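Local coordinates for mandelate racemase/muconate lactonizing enzyme family protein (Bradyrhizobium sp. ORS 278, PDB 3TOY), which is of unknown specific function but belongs to the enolase superfamily, pairing an alpha+beta N-terminal domain with a metal-binding barrel domain, at residues L323-L331 with V361-L370; I52-I60 with S72-L82. One frame throughout, in Å; residues are numbered along the deposited sequence.

Contact 1: residues L323-L331 with V361-L370; sequences LPEASAHVL and VTAKGPGLGL
H329 lays its imidazole between A363 and L368, and round this ring a short helix of the enolase-type barrel domain, 324-330, is fastened to the irregular chain that follows strand 360-361. CG of H329 stands anti to the carbonyl carbon, beside the backbone N (chi1 -75°), and the turn about CB-CG presents the two faces to these neighbours. The methyl of A363 sits almost on the ring normal, with CB 3.6 Å from the centroid of the H329 ring, a CH-pi contact of textbook form. Against the opposite face comes L368 CD2, off-centre and inclined 29° from the normal. The hydrogen bond across the contact is made at the rim. H329 NE2 donates to K364 O at 2.8 Å; the acceptor lies in the ring plane, yet the nitrogen stands well above the plane of that carbonyl and the bond is bent to 141°. On the other nitrogen, ND1 is hydrogen-bonded to the backbone N of V147, in helix 146-149, consistent with a neutral imidazole carrying its proton on NE2. One buried histidine thus gathers contacts from A363, K364 and L368, in a chain mostly of loop and turn.

Apolar contacts flank it. A328 turns its methyl toward V361 and A363, with CB 4.0 Å from V361 CG1, while L368 sends its other branch, CD1, to A326 CB. L370 crosses E325 at about a right angle, its CD2 resting 3.6 Å from E325 CB. Two waters join backbone to backbone: one links A328 O to A363 N, and the second donates to E325 O at 2.7 Å while accepting from K364 N.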
loop_
_atom_site.group_PDB
_atom_site.type_symbol
_atom_site.label_atom_id
_atom_site.label_comp_id
_atom_site.label_asym_id
_atom_site.label_seq_id
_atom_site.Cartn_x
_atom_site.Cartn_y
_atom_site.Cartn_z
ATOM N N LEU A 323 35.947 -10.130 11.698
ATOM C CA LEU A 323 35.952 -11.096 12.823
ATOM C C LEU A 323 35.726 -12.538 12.331
ATOM O O LEU A 323 34.794 -13.235 12.777
ATOM C CB LEU A 323 34.909 -10.711 13.893
ATOM C CG LEU A 323 35.340 -9.687 14.964
ATOM C CD1 LEU A 323 35.619 -8.307 14.369
ATOM C CD2 LEU A 323 34.337 -9.590 16.101
ATOM N N PRO A 324 36.583 -13.002 11.415
ATOM C CA PRO A 324 36.374 -14.313 10.793
ATOM C C PRO A 324 36.446 -15.466 11.776
ATOM O O PRO A 324 35.804 -16.497 11.565
ATOM C CB PRO A 324 37.512 -14.418 9.772
ATOM C CG PRO A 324 38.519 -13.440 10.218
ATOM C CD PRO A 324 37.785 -12.328 10.899
ATOM N N GLU A 325 37.210 -15.316 12.852
ATOM C CA GLU A 325 37.328 -16.437 13.794
ATOM C C GLU A 325 36.008 -16.769 14.483
ATOM O O GLU A 325 35.600 -17.948 14.579
ATOM C CB GLU A 325 38.437 -16.155 14.823
ATOM C CG GLU A 325 39.784 -15.815 14.165
ATOM C CD GLU A 325 39.957 -14.323 13.845
ATOM O OE1 GLU A 325 39.037 -13.512 14.121
ATOM O OE2 GLU A 325 41.024 -13.957 13.315
ATOM N N ALA A 326 35.350 -15.739 14.998
ATOM C CA ALA A 326 34.109 -15.917 15.721
ATOM C C ALA A 326 32.979 -16.146 14.705
ATOM O O ALA A 326 32.057 -16.898 14.969
ATOM C CB ALA A 326 33.813 -14.701 16.587
ATOM N N SER A 327 33.076 -15.499 13.548
ATOM C CA SER A 327 32.050 -15.682 12.509
ATOM C C SER A 327 31.919 -17.135 12.084
ATOM O O SER A 327 30.828 -17.621 11.788
ATOM C CB SER A 327 32.348 -14.798 11.303
ATOM O OG SER A 327 32.233 -13.437 11.663
ATOM N N ALA A 328 33.042 -17.844 12.060
ATOM C CA ALA A 328 33.040 -19.236 11.665
ATOM C C ALA A 328 32.224 -20.096 12.613
ATOM O O ALA A 328 31.806 -21.174 12.254
ATOM C CB ALA A 328 34.467 -19.747 11.578
ATOM N N HIS A 329 32.019 -19.615 13.842
ATOM C CA HIS A 329 31.254 -20.377 14.817
ATOM C C HIS A 329 29.746 -20.148 14.731
ATOM O O HIS A 329 28.972 -20.972 15.219
ATOM C CB HIS A 329 31.702 -20.070 16.252
ATOM C CG HIS A 329 33.013 -20.691 16.621
ATOM N ND1 HIS A 329 33.102 -21.903 17.276
ATOM C CD2 HIS A 329 34.286 -20.264 16.438
ATOM C CE1 HIS A 329 34.378 -22.200 17.468
ATOM N NE2 HIS A 329 35.118 -21.220 16.976
ATOM N N VAL A 330 29.319 -19.031 14.138
ATOM C CA VAL A 330 27.874 -18.771 14.037
ATOM C C VAL A 330 27.275 -19.039 12.643
ATOM O O VAL A 330 26.112 -19.417 12.547
ATOM C CB VAL A 330 27.474 -17.347 14.531
ATOM C CG1 VAL A 330 27.532 -17.280 16.072
ATOM C CG2 VAL A 330 28.338 -16.280 13.876
ATOM N N LEU A 331 28.066 -18.892 11.586
ATOM C CA LEU A 331 27.547 -19.204 10.246
ATOM C C LEU A 331 26.991 -20.630 10.094
ATOM O O LEU A 331 25.965 -20.843 9.429
ATOM C CB LEU A 331 28.568 -18.831 9.173
ATOM C CG LEU A 331 28.550 -17.329 8.916
ATOM C CD1 LEU A 331 29.834 -16.845 8.222
ATOM C CD2 LEU A 331 27.307 -16.950 8.075
ATOM N N VAL A 361 36.512 -21.659 5.352
ATOM C CA VAL A 361 37.017 -21.477 6.705
ATOM C C VAL A 361 36.231 -22.360 7.671
ATOM O O VAL A 361 35.001 -22.442 7.603
ATOM C CB VAL A 361 36.964 -20.008 7.132
ATOM C CG1 VAL A 361 37.160 -19.866 8.635
ATOM C CG2 VAL A 361 37.978 -19.174 6.354
ATOM N N THR A 362 36.943 -23.061 8.552
ATOM C CA THR A 362 36.290 -23.954 9.526
ATOM C C THR A 362 36.505 -23.448 10.956
ATOM O O THR A 362 37.619 -23.055 11.308
ATOM C CB THR A 362 36.853 -25.378 9.409
ATOM O OG1 THR A 362 36.572 -25.890 8.097
ATOM C CG2 THR A 362 36.223 -26.272 10.421
ATOM N N ALA A 363 35.452 -23.446 11.778
ATOM C CA ALA A 363 35.545 -22.966 13.160
ATOM C C ALA A 363 36.583 -23.784 13.925
ATOM O O ALA A 363 36.643 -24.995 13.766
ATOM C CB ALA A 363 34.234 -23.119 13.856
ATOM N N LYS A 364 37.338 -23.101 14.775
ATOM C CA LYS A 364 38.342 -23.718 15.654
ATOM C C LYS A 364 37.967 -23.425 17.086
ATOM O O LYS A 364 37.661 -22.278 17.423
ATOM C CB LYS A 364 39.709 -23.109 15.366
ATOM C CG LYS A 364 40.613 -23.989 14.507
ATOM C CD LYS A 364 39.854 -24.608 13.336
ATOM C CE LYS A 364 40.702 -25.639 12.599
ATOM N NZ LYS A 364 39.998 -26.167 11.407
ATOM N N GLY A 365 37.984 -24.453 17.935
ATOM C CA GLY A 365 37.757 -24.258 19.375
ATOM C C GLY A 365 39.044 -24.513 20.165
ATOM O O GLY A 365 40.133 -24.519 19.590
ATOM N N PRO A 366 38.932 -24.700 21.487
ATOM C CA PRO A 366 37.700 -24.616 22.264
ATOM C C PRO A 366 37.245 -23.162 22.342
ATOM O O PRO A 366 38.030 -22.263 22.055
ATOM C CB PRO A 366 38.142 -25.093 23.655
ATOM C CG PRO A 366 39.551 -24.681 23.741
ATOM C CD PRO A 366 40.108 -24.912 22.357
ATOM N N GLY A 367 36.002 -22.937 22.749
ATOM C CA GLY A 367 35.419 -21.586 22.733
ATOM C C GLY A 367 35.412 -21.053 21.304
ATOM O O GLY A 367 35.056 -21.781 20.378
ATOM N N LEU A 368 35.849 -19.805 21.128
ATOM C CA LEU A 368 35.966 -19.202 19.808
ATOM C C LEU A 368 37.334 -19.407 19.182
ATOM O O LEU A 368 37.595 -18.913 18.089
ATOM C CB LEU A 368 35.658 -17.698 19.855
ATOM C CG LEU A 368 34.243 -17.327 20.320
ATOM C CD1 LEU A 368 34.178 -15.816 20.527
ATOM C CD2 LEU A 368 33.152 -17.816 19.337
ATOM N N GLY A 369 38.216 -20.131 19.872
ATOM C CA GLY A 369 39.555 -20.348 19.358
ATOM C C GLY A 369 40.386 -19.085 19.412
ATOM O O GLY A 369 41.227 -18.856 18.555
ATOM N N LEU A 370 40.151 -18.256 20.423
ATOM C CA LEU A 370 40.865 -16.995 20.553
ATOM C C LEU A 370 41.699 -17.025 21.840
ATOM O O LEU A 370 41.160 -16.904 22.933
ATOM C CB LEU A 370 39.885 -15.815 20.595
ATOM C CG LEU A 370 38.979 -15.600 19.368
ATOM C CD1 LEU A 370 38.080 -14.380 19.599
ATOM C CD2 LEU A 370 39.806 -15.417 18.123
HETATM O O HOH W 1 37.295 -20.056 14.665
HETATM O O HOH W 2 32.833 -23.692 10.910
#

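Contact 2: residues I52-I60 with S72-L82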
loop_
_atom_site.group_PDB
_atom_site.type_symbol
_atom_site.label_atom_id
_atom_site.label_comp_id
_atom_site.label_asym_id
_atom_site.label_seq_id
_atom_site.Cartn_x
_atom_site.Cartn_y
_atom_site.Cartn_z
ATOM N N ILE A 52 42.862 2.118 5.641
ATOM C CA ILE A 52 43.136 1.353 6.845
ATOM C C ILE A 52 44.479 0.677 6.580
ATOM O O ILE A 52 44.586 -0.182 5.705
ATOM C CB ILE A 52 42.021 0.312 7.132
ATOM C CG1 ILE A 52 40.717 1.017 7.532
ATOM C CG2 ILE A 52 42.441 -0.659 8.221
ATOM C CD1 ILE A 52 39.510 0.089 7.595
ATOM N N ASP A 53 45.513 1.100 7.296
ATOM C CA ASP A 53 46.860 0.577 7.046
ATOM C C ASP A 53 47.451 -0.148 8.255
ATOM O O ASP A 53 48.634 -0.488 8.270
ATOM C CB ASP A 53 47.785 1.710 6.618
ATOM C CG ASP A 53 47.742 2.872 7.575
ATOM O OD1 ASP A 53 47.381 2.662 8.754
ATOM O OD2 ASP A 53 48.064 3.998 7.150
ATOM N N SER A 54 46.620 -0.380 9.264
ATOM C CA SER A 54 47.028 -1.099 10.458
ATOM C C SER A 54 45.773 -1.668 11.091
ATOM O O SER A 54 44.659 -1.408 10.616
ATOM C CB SER A 54 47.709 -0.153 11.438
ATOM O OG SER A 54 46.787 0.827 11.876
ATOM N N GLY A 55 45.937 -2.425 12.168
ATOM C CA GLY A 55 44.786 -3.017 12.846
ATOM C C GLY A 55 44.654 -2.581 14.292
ATOM O O GLY A 55 45.218 -3.218 15.192
ATOM N N PRO A 56 43.898 -1.500 14.540
ATOM C CA PRO A 56 43.622 -1.130 15.926
ATOM C C PRO A 56 42.593 -2.085 16.526
ATOM O O PRO A 56 41.444 -2.124 16.065
ATOM C CB PRO A 56 43.097 0.310 15.821
ATOM C CG PRO A 56 42.698 0.503 14.378
ATOM C CD PRO A 56 43.217 -0.629 13.558
ATOM N N LEU A 57 43.019 -2.891 17.506
ATOM C CA LEU A 57 42.151 -3.900 18.119
ATOM C C LEU A 57 42.039 -3.684 19.622
ATOM O O LEU A 57 42.937 -3.130 20.251
ATOM C CB LEU A 57 42.679 -5.314 17.885
ATOM C CG LEU A 57 43.180 -5.717 16.499
ATOM C CD1 LEU A 57 43.621 -7.196 16.488
ATOM C CD2 LEU A 57 42.072 -5.470 15.472
ATOM N N VAL A 58 40.933 -4.133 20.196
ATOM C CA VAL A 58 40.773 -4.202 21.647
ATOM C C VAL A 58 40.619 -5.670 22.016
ATOM O O VAL A 58 39.711 -6.352 21.533
ATOM C CB VAL A 58 39.544 -3.406 22.135
ATOM C CG1 VAL A 58 39.266 -3.658 23.631
ATOM C CG2 VAL A 58 39.722 -1.915 21.850
ATOM N N LEU A 59 41.513 -6.167 22.871
ATOM C CA LEU A 59 41.509 -7.571 23.265
ATOM C C LEU A 59 40.879 -7.679 24.633
ATOM O O LEU A 59 41.288 -6.983 25.571
ATOM C CB LEU A 59 42.949 -8.121 23.294
ATOM C CG LEU A 59 43.812 -7.760 22.085
ATOM C CD1 LEU A 59 45.236 -8.351 22.213
ATOM C CD2 LEU A 59 43.139 -8.237 20.774
ATOM N N ILE A 60 39.877 -8.540 24.749
ATOM C CA ILE A 60 39.005 -8.564 25.909
ATOM C C ILE A 60 39.191 -9.880 26.617
ATOM O O ILE A 60 39.175 -10.943 25.991
ATOM C CB ILE A 60 37.500 -8.402 25.476
ATOM C CG1 ILE A 60 37.289 -7.045 24.790
ATOM C CG2 ILE A 60 36.554 -8.637 26.633
ATOM C CD1 ILE A 60 35.824 -6.766 24.296
ATOM N N SER A 72 37.783 -12.310 23.535
ATOM C CA SER A 72 37.222 -11.863 22.263
ATOM C C SER A 72 38.012 -10.640 21.864
ATOM O O SER A 72 38.780 -10.111 22.671
ATOM C CB SER A 72 35.744 -11.503 22.452
ATOM O OG SER A 72 35.634 -10.294 23.179
ATOM N N TYR A 73 37.876 -10.188 20.624
ATOM C CA TYR A 73 38.462 -8.894 20.265
ATOM C C TYR A 73 37.513 -8.054 19.399
ATOM O O TYR A 73 36.583 -8.586 18.739
ATOM C CB TYR A 73 39.818 -9.057 19.535
ATOM C CG TYR A 73 39.688 -9.544 18.102
ATOM C CD1 TYR A 73 39.568 -8.637 17.043
ATOM C CD2 TYR A 73 39.667 -10.901 17.811
ATOM C CE1 TYR A 73 39.424 -9.082 15.722
ATOM C CE2 TYR A 73 39.530 -11.354 16.511
ATOM C CZ TYR A 73 39.398 -10.437 15.475
ATOM O OH TYR A 73 39.269 -10.890 14.193
ATOM N N LEU A 74 37.757 -6.753 19.430
ATOM C CA LEU A 74 37.080 -5.770 18.600
ATOM C C LEU A 74 38.073 -5.153 17.632
ATOM O O LEU A 74 39.209 -4.841 18.024
ATOM C CB LEU A 74 36.520 -4.664 19.481
ATOM C CG LEU A 74 35.557 -5.099 20.578
ATOM C CD1 LEU A 74 35.208 -3.893 21.442
ATOM C CD2 LEU A 74 34.297 -5.730 19.992
ATOM N N PHE A 75 37.669 -5.014 16.364
ATOM C CA PHE A 75 38.358 -4.120 15.428
ATOM C C PHE A 75 37.790 -2.749 15.684
ATOM O O PHE A 75 36.562 -2.571 15.670
ATOM C CB PHE A 75 38.105 -4.533 13.975
ATOM C CG PHE A 75 38.604 -3.540 12.967
ATOM C CD1 PHE A 75 39.968 -3.355 12.761
ATOM C CD2 PHE A 75 37.712 -2.780 12.215
ATOM C CE1 PHE A 75 40.415 -2.452 11.836
ATOM C CE2 PHE A 75 38.168 -1.867 11.294
ATOM C CZ PHE A 75 39.513 -1.699 11.094
ATOM N N ALA A 76 38.667 -1.772 15.920
ATOM C CA ALA A 76 38.226 -0.485 16.418
ATOM C C ALA A 76 38.157 0.601 15.350
ATOM O O ALA A 76 37.797 1.748 15.655
ATOM C CB ALA A 76 39.117 -0.041 17.586
ATOM N N TYR A 77 38.495 0.238 14.111
ATOM C CA TYR A 77 38.486 1.173 12.986
ATOM C C TYR A 77 39.580 2.240 13.011
ATOM O O TYR A 77 40.272 2.430 12.017
ATOM C CB TYR A 77 37.117 1.856 12.850
ATOM C CG TYR A 77 36.084 0.964 12.180
ATOM C CD1 TYR A 77 35.982 0.909 10.788
ATOM C CD2 TYR A 77 35.231 0.170 12.933
ATOM C CE1 TYR A 77 35.031 0.081 10.169
ATOM C CE2 TYR A 77 34.280 -0.664 12.314
ATOM C CZ TYR A 77 34.194 -0.691 10.942
ATOM O OH TYR A 77 33.257 -1.512 10.327
ATOM N N THR A 78 39.700 2.942 14.135
ATOM C CA THR A 78 40.633 4.077 14.271
ATOM C C THR A 78 41.264 4.077 15.671
ATOM O O THR A 78 40.641 3.637 16.631
ATOM C CB THR A 78 39.930 5.428 13.993
ATOM O OG1 THR A 78 40.833 6.510 14.247
ATOM C CG2 THR A 78 38.690 5.604 14.879
ATOM N N ARG A 79 42.507 4.545 15.799
ATOM C CA ARG A 79 43.166 4.499 17.116
ATOM C C ARG A 79 42.418 5.390 18.108
ATOM O O ARG A 79 42.415 5.156 19.317
ATOM C CB ARG A 79 44.649 4.896 17.019
ATOM C CG ARG A 79 44.888 6.342 16.619
ATOM C CD ARG A 79 46.094 6.945 17.352
ATOM N NE ARG A 79 47.364 6.342 16.947
ATOM C CZ ARG A 79 48.134 5.586 17.732
ATOM N NH1 ARG A 79 47.780 5.329 18.988
ATOM N NH2 ARG A 79 49.271 5.092 17.254
ATOM N N LEU A 80 41.751 6.406 17.580
ATOM C CA LEU A 80 40.922 7.281 18.390
ATOM C C LEU A 80 39.905 6.516 19.259
ATOM O O LEU A 80 39.564 6.946 20.359
ATOM C CB LEU A 80 40.237 8.294 17.471
ATOM C CG LEU A 80 39.441 9.445 18.057
ATOM C CD1 LEU A 80 39.558 10.662 17.133
ATOM C CD2 LEU A 80 37.993 9.015 18.229
ATOM N N ALA A 81 39.432 5.368 18.783
ATOM C CA ALA A 81 38.397 4.636 19.512
ATOM C C ALA A 81 38.970 3.697 20.598
ATOM O O ALA A 81 38.229 3.157 21.420
ATOM C CB ALA A 81 37.531 3.841 18.532
ATOM N N LEU A 82 40.281 3.481 20.587
ATOM C CA LEU A 82 40.877 2.469 21.479
ATOM C C LEU A 82 40.680 2.798 22.947
ATOM O O LEU A 82 40.137 1.998 23.702
ATOM C CB LEU A 82 42.361 2.259 21.169
ATOM C CG LEU A 82 42.654 1.629 19.811
ATOM C CD1 LEU A 82 44.146 1.727 19.478
ATOM C CD2 LEU A 82 42.196 0.178 19.779
#
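P56, V58 and I60 have the most surface covered in an antiparallel beta hairpin of the N-terminal domain, built from strands 50-64 and 69-75. The hairpin supplies the pairing from S72 to F75, and the chain beyond it, as far as L82, also closes on P56 and V58. Segments 55-60 and 72-75 run antiparallel, at 153° between their N-to-C directions. P56 stands where the pairing ends. Its O receives A76 N at 2.8 Å, while the ring carbons fan out: CD approaches F75 CE1 at 3.8 Å, lying side by side with that side chain, CG meets the backbone of Y77, and CB faces L82. The phenyl ring of F75 is also met at its edge, where I52 CD1, its side chain pointing against that of F75, reaches CZ.

V58 forms a hydrogen-bonded pair with L74: V58 N to L74 O and L74 N to V58 O are both 2.9 Å, each donor lying in the carbonyl plane. Beyond the backbone, V58 slides past L82, with CG2 3.8 Å from L82 CD2. That methyl is set anti to the carbonyl carbon, since CG1 takes the place anti to the backbone N (chi1 172°). Helix 82-95 adds L85 against V58 and V89 against I60, so the face carrying V58 and I60 is covered in part by the helix that follows the hairpin, and in part by helix 122-142.

I60 is the third of the group, paired with S72. I60 N reaches S72 O at 2.8 Å, nearly in line with the carbonyl, whereas the return bond from S72 N to I60 O is longer, 3.1 Å. The hydroxyl of S72 is held by G129 O of helix 122-142. Past it the extended I60 chain crosses L74, its CD1 ending 4.1 Å from L74 CG.

From the N terminus, contact 2 comes first and closes a short hairpin, with 11 residues between its segments, in the N-terminal domain. Contact 1 opens long after that loop has closed and brings together barrel-domain segments separated by 29 residues, so the two follow in series and neither nest nor cross. Their centres lie 19 Å apart, yet they touch at the interface of the two domains. E325 OE1 and Y73 OH are 2.6 Å apart, a probable hydrogen bond between the helix of contact 1 and the hairpin strand 69-75 of contact 2. Beside it, L370 CD1 packs on S72 CA at 3.8 Å, so both barrel segments reach the same strand.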